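Local structure of probable secreted solute-binding lipoprotein (Streptomyces coelicolor, 3I3V) at residues Ala138-Ile143 / Ile151-Lys156. The protein probably binds a solute outside the cell as the extracellular component of a membrane transport system. Residues are numbered along the deposited sequence; the frame is centred on the assembly and turned at random.
Sequences AGVDAI and IAAARK
Ala138 and Lys156 bring their CA atoms within 5.6 Å of each other where the Schellman motif closing helix 132-138 meets helix 147-159; two residues on in the link and three back along the helix, the CA atoms of Val140 and Ala153 lie 6.1 Å apart, so Ala138 to Val140 runs roughly against the direction of the second helix before the link turns away. This connection between two consecutive helices sits at the periphery of a bacterial extracellular solute-binding protein; the centre of the contact lies about 28 Å from the centre of the chain. Gly139 makes the turn with a positive phi of 101°, the left-handed conformation that ends a Schellman motif. Lys156 supplies the largest share of the contact through its methylenes. Its CG stands anti to the carbonyl carbon (chi1 -75°) and chi2 is extended (-172°), which sets CB 3.7 Å from Ala138 O and CD 4.3 Å from Val140 N; the bend at chi3 then places CE 4.1 Å from Gly139 O. The Ala138 methyl rests near the carbonyl of Lys156, its CB 3.9 Å from that O. No hydrogen bond joins the two segments, and the meeting is one of van der Waals packing. Val140, which also touches Leu135 of helix 132-138, fills the buried side of the contact, while Lys156 lies on its exposed side. Beyond the turn, Asp141 O accepts a hydrogen bond from Arg132 NH1, tying the link back to the first helix. The apolar contact of the buried side is methyl to methyl, Val140 CG2 lying 4.2 Å from Ala153 CB.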
ATOM      1  N   ALA C 138     -74.770  -3.191  10.624  1.00 46.82           N
ATOM      2  CA  ALA C 138     -75.404  -1.964  11.095  1.00 45.55           C
ATOM      3  C   ALA C 138     -75.457  -0.837  10.075  1.00 44.72           C
ATOM      4  O   ALA C 138     -76.223   0.112  10.231  1.00 44.02           O
ATOM      5  CB  ALA C 138     -74.706  -1.482  12.363  1.00 44.79           C
ATOM      6  N   GLY C 139     -74.637  -0.926   9.038  1.00 44.09           N
ATOM      7  CA  GLY C 139     -74.650   0.117   8.033  1.00 45.45           C
ATOM      8  C   GLY C 139     -73.530   1.128   8.154  1.00 47.20           C
ATOM      9  O   GLY C 139     -73.487   2.093   7.395  1.00 48.70           O
ATOM     10  N   VAL C 140     -72.631   0.934   9.114  1.00 48.12           N
ATOM     11  CA  VAL C 140     -71.498   1.842   9.279  1.00 48.31           C
ATOM     12  C   VAL C 140     -70.350   1.188   8.515  1.00 48.41           C
ATOM     13  O   VAL C 140     -69.811   0.163   8.917  1.00 48.30           O
ATOM     14  CB  VAL C 140     -71.164   2.079  10.789  1.00 46.88           C
ATOM     15  CG1 VAL C 140     -71.701   0.945  11.625  1.00 48.97           C
ATOM     16  CG2 VAL C 140     -69.672   2.235  10.992  1.00 47.41           C
ATOM     17  N   ASP C 141     -69.999   1.805   7.393  1.00 49.88           N
ATOM     18  CA  ASP C 141     -68.981   1.299   6.482  1.00 51.30           C
ATOM     19  C   ASP C 141     -67.548   1.759   6.717  1.00 50.91           C
ATOM     20  O   ASP C 141     -66.653   1.417   5.940  1.00 50.20           O
ATOM     21  CB  ASP C 141     -69.404   1.644   5.054  1.00 55.06           C
ATOM     22  CG  ASP C 141     -70.748   2.365   5.011  1.00 59.41           C
ATOM     23  OD1 ASP C 141     -70.861   3.426   5.668  1.00 60.74           O
ATOM     24  OD2 ASP C 141     -71.684   1.874   4.335  1.00 61.57           O
ATOM     25  N   ALA C 142     -67.334   2.540   7.772  1.00 49.83           N
ATOM     26  CA  ALA C 142     -65.996   3.024   8.107  1.00 47.96           C
ATOM     27  C   ALA C 142     -65.869   3.055   9.618  1.00 46.27           C
ATOM     28  O   ALA C 142     -66.836   3.368  10.306  1.00 44.62           O
ATOM     29  CB  ALA C 142     -65.786   4.415   7.542  1.00 48.31           C
ATOM     30  N   ILE C 143     -64.692   2.720  10.143  1.00 44.69           N
ATOM     31  CA  ILE C 143     -64.521   2.750  11.588  1.00 44.27           C
ATOM     32  C   ILE C 143     -64.493   4.222  12.007  1.00 42.53           C
ATOM     33  O   ILE C 143     -63.777   5.028  11.418  1.00 41.27           O
ATOM     34  CB  ILE C 143     -63.214   2.027  12.056  1.00 45.53           C
ATOM     35  CG1 ILE C 143     -62.022   2.988  12.049  1.00 48.56           C
ATOM     36  CG2 ILE C 143     -62.934   0.834  11.163  1.00 42.97           C
ATOM     37  CD1 ILE C 143     -60.735   2.387  12.624  1.00 52.58           C
ATOM     38  N   ILE C 151     -70.560   8.228  17.939  1.00 35.34           N
ATOM     39  CA  ILE C 151     -71.918   8.259  18.445  1.00 35.59           C
ATOM     40  C   ILE C 151     -72.884   7.760  17.380  1.00 35.59           C
ATOM     41  O   ILE C 151     -73.789   6.983  17.682  1.00 35.71           O
ATOM     42  CB  ILE C 151     -72.337   9.675  18.865  1.00 36.52           C
ATOM     43  CG1 ILE C 151     -71.432  10.169  19.995  1.00 36.18           C
ATOM     44  CG2 ILE C 151     -73.793   9.669  19.315  1.00 35.06           C
ATOM     45  CD1 ILE C 151     -71.840  11.514  20.555  1.00 36.59           C
ATOM     46  N   ALA C 152     -72.683   8.211  16.141  1.00 35.05           N
ATOM     47  CA  ALA C 152     -73.535   7.821  15.016  1.00 36.98           C
ATOM     48  C   ALA C 152     -73.453   6.320  14.769  1.00 36.16           C
ATOM     49  O   ALA C 152     -74.445   5.685  14.406  1.00 38.29           O
ATOM     50  CB  ALA C 152     -73.130   8.588  13.744  1.00 36.75           C
ATOM     51  N   ALA C 153     -72.270   5.749  14.966  1.00 35.50           N
ATOM     52  CA  ALA C 153     -72.100   4.317  14.776  1.00 34.59           C
ATOM     53  C   ALA C 153     -72.805   3.590  15.919  1.00 35.45           C
ATOM     54  O   ALA C 153     -73.448   2.557  15.713  1.00 36.26           O
ATOM     55  CB  ALA C 153     -70.624   3.971  14.752  1.00 34.53           C
ATOM     56  N   ALA C 154     -72.698   4.143  17.127  1.00 35.63           N
ATOM     57  CA  ALA C 154     -73.336   3.544  18.302  1.00 35.69           C
ATOM     58  C   ALA C 154     -74.841   3.454  18.076  1.00 35.12           C
ATOM     59  O   ALA C 154     -75.458   2.423  18.362  1.00 34.52           O
ATOM     60  CB  ALA C 154     -73.039   4.376  19.547  1.00 34.65           C
ATOM     61  N   ARG C 155     -75.426   4.540  17.569  1.00 34.86           N
ATOM     62  CA  ARG C 155     -76.856   4.583  17.281  1.00 35.97           C
ATOM     63  C   ARG C 155     -77.219   3.488  16.280  1.00 37.05           C
ATOM     64  O   ARG C 155     -78.091   2.659  16.539  1.00 37.33           O
ATOM     65  CB  ARG C 155     -77.242   5.948  16.709  1.00 36.63           C
ATOM     66  CG  ARG C 155     -77.442   7.027  17.748  1.00 38.71           C
ATOM     67  CD  ARG C 155     -78.606   6.661  18.661  1.00 37.90           C
ATOM     68  NE  ARG C 155     -78.143   6.221  19.969  1.00 35.51           N
ATOM     69  CZ  ARG C 155     -78.910   5.649  20.892  1.00 37.32           C
ATOM     70  NH1 ARG C 155     -80.200   5.428  20.662  1.00 35.37           N
ATOM     71  NH2 ARG C 155     -78.381   5.312  22.061  1.00 37.32           N
ATOM     72  N   LYS C 156     -76.539   3.488  15.137  1.00 37.62           N
ATOM     73  CA  LYS C 156     -76.796   2.484  14.112  1.00 39.89           C
ATOM     74  C   LYS C 156     -76.682   1.072  14.673  1.00 39.51           C
ATOM     75  O   LYS C 156     -77.548   0.234  14.426  1.00 40.49           O
ATOM     76  CB  LYS C 156     -75.830   2.656  12.940  1.00 41.23           C
ATOM     77  CG  LYS C 156     -76.169   3.834  12.035  1.00 45.08           C
ATOM     78  CD  LYS C 156     -75.299   3.817  10.788  1.00 50.12           C
ATOM     79  CE  LYS C 156     -76.036   4.390   9.577  1.00 51.01           C
ATOM     80  NZ  LYS C 156     -76.386   5.825   9.747  1.00 52.92           N
TER